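Local structure of PP1b (Porcine reproductive and respiratory syndrome virus, 6JDR) at residues A[8-22]-A[124-136]. The protein probably unwinds RNA and DNA duplexes in the 5' to 3' direction, driven by ATP hydrolysis, as the zinc-binding helicase (nsp10) of the viral replicase. The protein carries 1 engineered substitution. Residues are numbered along the deposited sequence; the frame is centred on the assembly and turned at random.
With ZN (zinc ion), chain C; ZN (zinc ion), chain B.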
loop_
_atom_site.group_PDB
_atom_site.type_symbol
_atom_site.label_atom_id
_atom_site.label_comp_id
_atom_site.label_asym_id
_atom_site.label_seq_id
_atom_site.Cartn_x
_atom_site.Cartn_y
_atom_site.Cartn_z
ATOM N N GLY A 8 -7.104 -21.280 -15.307
ATOM C CA GLY A 8 -6.789 -19.910 -14.903
ATOM C C GLY A 8 -7.996 -19.111 -14.450
ATOM O O GLY A 8 -7.848 -18.136 -13.718
ATOM N N TYR A 9 -9.189 -19.512 -14.892
ATOM C CA TYR A 9 -10.435 -18.872 -14.463
ATOM C C TYR A 9 -10.925 -19.447 -13.134
ATOM O O TYR A 9 -11.068 -18.717 -12.147
ATOM C CB TYR A 9 -11.541 -19.059 -15.505
ATOM C CG TYR A 9 -11.338 -18.326 -16.813
ATOM C CD1 TYR A 9 -11.386 -16.935 -16.867
ATOM C CD2 TYR A 9 -11.138 -19.022 -18.003
ATOM C CE1 TYR A 9 -11.218 -16.257 -18.064
ATOM C CE2 TYR A 9 -10.971 -18.355 -19.206
ATOM C CZ TYR A 9 -11.012 -16.971 -19.231
ATOM O OH TYR A 9 -10.843 -16.300 -20.420
ATOM N N CYS A 10 -11.173 -20.760 -13.126
ATOM C CA CYS A 10 -11.917 -21.420 -12.043
ATOM C C CYS A 10 -11.131 -22.438 -11.212
ATOM O O CYS A 10 -11.654 -22.959 -10.229
ATOM C CB CYS A 10 -13.136 -22.125 -12.630
ATOM S SG CYS A 10 -12.709 -23.530 -13.687
ATOM N N GLY A 11 -9.898 -22.742 -11.605
ATOM C CA GLY A 11 -9.066 -23.685 -10.859
ATOM C C GLY A 11 -9.335 -25.167 -11.093
ATOM O O GLY A 11 -8.650 -26.010 -10.518
ATOM N N ALA A 12 -10.314 -25.499 -11.932
ATOM C CA ALA A 12 -10.595 -26.894 -12.277
ATOM C C ALA A 12 -9.461 -27.464 -13.133
ATOM O O ALA A 12 -8.656 -26.699 -13.661
ATOM C CB ALA A 12 -11.916 -26.988 -13.023
ATOM N N PRO A 13 -9.380 -28.805 -13.268
ATOM C CA PRO A 13 -8.348 -29.410 -14.127
ATOM C C PRO A 13 -8.380 -28.877 -15.563
ATOM O O PRO A 13 -9.460 -28.737 -16.145
ATOM C CB PRO A 13 -8.695 -30.902 -14.089
ATOM C CG PRO A 13 -9.358 -31.091 -12.769
ATOM C CD PRO A 13 -10.153 -29.834 -12.546
ATOM N N ALA A 14 -7.204 -28.589 -16.117
ATOM C CA ALA A 14 -7.090 -27.865 -17.385
ATOM C C ALA A 14 -6.258 -28.628 -18.415
ATOM O O ALA A 14 -5.034 -28.504 -18.438
ATOM C CB ALA A 14 -6.482 -26.490 -17.141
ATOM N N PRO A 15 -6.917 -29.419 -19.273
ATOM C CA PRO A 15 -6.184 -30.108 -20.335
ATOM C C PRO A 15 -5.830 -29.209 -21.527
ATOM O O PRO A 15 -4.934 -29.550 -22.294
ATOM C CB PRO A 15 -7.139 -31.231 -20.770
ATOM C CG PRO A 15 -8.478 -30.901 -20.198
ATOM C CD PRO A 15 -8.362 -29.699 -19.308
ATOM N N TYR A 16 -6.520 -28.080 -21.679
ATOM C CA TYR A 16 -6.303 -27.187 -22.817
ATOM C C TYR A 16 -5.763 -25.834 -22.374
ATOM O O TYR A 16 -5.655 -25.558 -21.179
ATOM C CB TYR A 16 -7.606 -27.032 -23.604
ATOM C CG TYR A 16 -8.131 -28.373 -24.058
ATOM C CD1 TYR A 16 -7.667 -28.957 -25.230
ATOM C CD2 TYR A 16 -9.047 -29.085 -23.288
ATOM C CE1 TYR A 16 -8.119 -30.197 -25.640
ATOM C CE2 TYR A 16 -9.505 -30.330 -23.691
ATOM C CZ TYR A 16 -9.034 -30.882 -24.867
ATOM O OH TYR A 16 -9.479 -32.112 -25.282
ATOM N N ALA A 17 -5.406 -25.005 -23.348
ATOM C CA ALA A 17 -4.873 -23.677 -23.073
ATOM C C ALA A 17 -5.189 -22.700 -24.199
ATOM O O ALA A 17 -5.371 -23.105 -25.347
ATOM C CB ALA A 17 -3.373 -23.756 -22.858
ATOM N N THR A 18 -5.248 -21.412 -23.860
ATOM C CA THR A 18 -5.431 -20.361 -24.860
ATOM C C THR A 18 -4.099 -20.104 -25.535
ATOM O O THR A 18 -3.043 -20.414 -24.977
ATOM C CB THR A 18 -5.946 -19.037 -24.248
ATOM O OG1 THR A 18 -4.935 -18.445 -23.419
ATOM C CG2 THR A 18 -7.214 -19.274 -23.429
ATOM N N ALA A 19 -4.147 -19.530 -26.730
ATOM C CA ALA A 19 -2.935 -19.163 -27.454
ATOM C C ALA A 19 -2.116 -18.117 -26.697
ATOM O O ALA A 19 -0.908 -18.019 -26.889
ATOM C CB ALA A 19 -3.287 -18.649 -28.842
ATOM N N CYS A 20 -2.779 -17.337 -25.841
ATOM C CA CYS A 20 -2.102 -16.321 -25.031
ATOM C C CYS A 20 -1.591 -16.849 -23.677
ATOM O O CYS A 20 -1.212 -16.062 -22.809
ATOM C CB CYS A 20 -3.031 -15.120 -24.819
ATOM S SG CYS A 20 -4.409 -15.438 -23.703
ATOM N N GLY A 21 -1.585 -18.169 -23.495
ATOM C CA GLY A 21 -0.902 -18.795 -22.358
ATOM C C GLY A 21 -1.744 -19.108 -21.132
ATOM O O GLY A 21 -1.199 -19.473 -20.090
ATOM N N LEU A 22 -3.064 -18.990 -21.246
ATOM C CA LEU A 22 -3.965 -19.267 -20.125
ATOM C C LEU A 22 -4.437 -20.721 -20.159
ATOM O O LEU A 22 -5.036 -21.151 -21.146
ATOM C CB LEU A 22 -5.175 -18.329 -20.176
ATOM C CG LEU A 22 -6.068 -18.294 -18.931
ATOM C CD1 LEU A 22 -5.376 -17.592 -17.774
ATOM C CD2 LEU A 22 -7.386 -17.611 -19.249
ATOM N N ALA A 124 4.060 -21.503 -30.682
ATOM C CA ALA A 124 4.290 -21.329 -29.254
ATOM C C ALA A 124 3.149 -20.545 -28.616
ATOM O O ALA A 124 2.611 -19.615 -29.220
ATOM C CB ALA A 124 5.608 -20.607 -29.017
ATOM N N LEU A 125 2.782 -20.934 -27.399
ATOM C CA LEU A 125 1.889 -20.131 -26.568
ATOM C C LEU A 125 2.612 -18.863 -26.146
ATOM O O LEU A 125 3.788 -18.910 -25.780
ATOM C CB LEU A 125 1.449 -20.909 -25.325
ATOM C CG LEU A 125 0.151 -21.710 -25.443
ATOM C CD1 LEU A 125 0.111 -22.534 -26.719
ATOM C CD2 LEU A 125 -0.028 -22.595 -24.217
ATOM N N LEU A 126 1.912 -17.735 -26.201
ATOM C CA LEU A 126 2.476 -16.460 -25.765
ATOM C C LEU A 126 2.549 -16.415 -24.238
ATOM O O LEU A 126 1.813 -17.132 -23.552
ATOM C CB LEU A 126 1.632 -15.289 -26.281
ATOM C CG LEU A 126 1.528 -15.143 -27.802
ATOM C CD1 LEU A 126 0.478 -14.114 -28.181
ATOM C CD2 LEU A 126 2.870 -14.765 -28.408
ATOM N N PRO A 127 3.439 -15.571 -23.694
ATOM C CA PRO A 127 3.525 -15.444 -22.237
ATOM C C PRO A 127 2.433 -14.563 -21.615
ATOM O O PRO A 127 2.368 -14.470 -20.389
ATOM C CB PRO A 127 4.904 -14.809 -22.031
ATOM C CG PRO A 127 5.133 -14.002 -23.266
ATOM C CD PRO A 127 4.451 -14.746 -24.382
ATOM N N THR A 128 1.580 -13.940 -22.434
ATOM C CA THR A 128 0.597 -12.969 -21.948
ATOM C C THR A 128 -0.052 -13.369 -20.624
ATOM O O THR A 128 0.024 -12.621 -19.650
ATOM C CB THR A 128 -0.522 -12.717 -22.977
ATOM O OG1 THR A 128 0.042 -12.539 -24.285
ATOM C CG2 THR A 128 -1.334 -11.475 -22.602
ATOM N N CYS A 129 -0.676 -14.544 -20.585
ATOM C CA CYS A 129 -1.388 -15.003 -19.391
ATOM C C CYS A 129 -0.732 -16.217 -18.731
ATOM O O CYS A 129 -1.391 -16.977 -18.024
ATOM C CB CYS A 129 -2.845 -15.309 -19.741
ATOM S SG CYS A 129 -3.807 -13.856 -20.225
ATOM N N LYS A 130 0.570 -16.377 -18.940
ATOM C CA LYS A 130 1.323 -17.500 -18.377
ATOM C C LYS A 130 1.264 -17.534 -16.845
ATOM O O LYS A 130 1.189 -18.604 -16.246
ATOM C CB LYS A 130 2.783 -17.418 -18.841
ATOM C CG LYS A 130 3.675 -18.565 -18.399
ATOM C CD LYS A 130 5.081 -18.400 -18.960
ATOM C CE LYS A 130 6.092 -19.244 -18.201
ATOM N NZ LYS A 130 7.471 -19.075 -18.742
ATOM N N GLU A 131 1.292 -16.358 -16.223
ATOM C CA GLU A 131 1.333 -16.243 -14.766
ATOM C C GLU A 131 -0.008 -15.845 -14.139
ATOM O O GLU A 131 -0.064 -15.547 -12.946
ATOM C CB GLU A 131 2.405 -15.219 -14.367
ATOM N N ILE A 132 -1.083 -15.850 -14.926
ATOM C CA ILE A 132 -2.391 -15.407 -14.447
ATOM C C ILE A 132 -3.120 -16.547 -13.739
ATOM O O ILE A 132 -3.126 -17.684 -14.218
ATOM C CB ILE A 132 -3.254 -14.854 -15.609
ATOM C CG1 ILE A 132 -2.622 -13.581 -16.193
ATOM C CG2 ILE A 132 -4.684 -14.583 -15.157
ATOM C CD1 ILE A 132 -2.655 -12.373 -15.278
ATOM N N ASN A 133 -3.732 -16.220 -12.600
ATOM C CA ASN A 133 -4.490 -17.173 -11.787
ATOM C C ASN A 133 -5.595 -16.413 -11.050
ATOM O O ASN A 133 -5.356 -15.814 -9.999
ATOM C CB ASN A 133 -3.553 -17.874 -10.795
ATOM C CG ASN A 133 -4.253 -18.930 -9.946
ATOM O OD1 ASN A 133 -5.453 -19.158 -10.067
ATOM N ND2 ASN A 133 -3.491 -19.580 -9.076
ATOM N N MET A 134 -6.804 -16.442 -11.605
ATOM C CA MET A 134 -7.879 -15.576 -11.121
ATOM C C MET A 134 -8.489 -16.021 -9.788
ATOM O O MET A 134 -9.133 -15.212 -9.113
ATOM C CB MET A 134 -8.971 -15.417 -12.184
ATOM C CG MET A 134 -8.492 -14.779 -13.483
ATOM S SD MET A 134 -7.824 -13.104 -13.308
ATOM C CE MET A 134 -9.307 -12.196 -12.879
ATOM N N VAL A 135 -8.287 -17.280 -9.396
ATOM C CA VAL A 135 -8.698 -17.714 -8.052
ATOM C C VAL A 135 -7.733 -17.164 -6.989
ATOM O O VAL A 135 -8.151 -16.827 -5.881
ATOM C CB VAL A 135 -8.890 -19.253 -7.931
ATOM C CG1 VAL A 135 -7.634 -20.022 -8.306
ATOM C CG2 VAL A 135 -9.327 -19.631 -6.520
ATOM N N ALA A 136 -6.454 -17.050 -7.341
ATOM C CA ALA A 136 -5.467 -16.403 -6.480
ATOM C C ALA A 136 -5.695 -14.893 -6.423
ATOM O O ALA A 136 -5.545 -14.277 -5.364
ATOM C CB ALA A 136 -4.060 -16.703 -6.972
HETATM ZN ZN ZN C . -12.336 -23.222 -15.787
HETATM ZN ZN ZN B . -6.192 -15.087 -25.082
HETATM O O HOH W 1 -0.025 -18.415 -29.663
HETATM O O HOH W 2 -1.353 -20.004 -17.065
#
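Ala19 O takes two donors: Leu126 N at 2.9 Å, with an N-H...O angle of 168°, and a water that also donates to Ala124 O, at the end of strand 118-124. Leu125 CA adds a C-H...O contact to the same oxygen. One residue on, Cys20 O receives Cys129 N at 2.7 Å, the donor lying close to the line of the carbonyl bond. Both acceptors lie in the type I turn from Thr18 to Gly21, while Cys129 N sits within the turn from Pro127 to Lys130, so two tight turns are joined through backbone. Gly21 CA lies 3.4 Å from Leu126 O, the carbonyl just before the second turn, in a C-H...O contact.

Cys20 faces two ways: its carbonyl meets the 124-136 chain, whereas SG binds a zinc ion at 2.3 Å, whose coordination is completed by His32, His34 and Cys35. SG stands between the backbone N and carbonyl carbon (chi1 72°), which puts it 3.9 Å from Cys129 SG, a sulfur that is not a ligand of this metal. Segment 8-22 belongs to the N-terminal zinc-binding domain of this arterivirus helicase; segment 124-136 leads from the four-stranded antiparallel sheet into helix 134-142, which is followed by strand 145-148 of the seven-stranded parallel sheet.

Apolar side chains fill in between. Leu125 CD2 lies against Ala17 CB, and Leu22 CB packs on Cys129 CB; with CG anti to the backbone N (chi1 -168°), Leu22 CD1 reaches Ile132 CG2, and its other methyl, CD2, covers one face of the Tyr9 ring near the rim. The Tyr9 hydroxyl is hydrogen-bonded to Asp65 and to the zinc ligand His32. At the helix start, Met134 N donates to Gly8 O at 2.9 Å, and Asn133 OD1 weakly caps Val135 N.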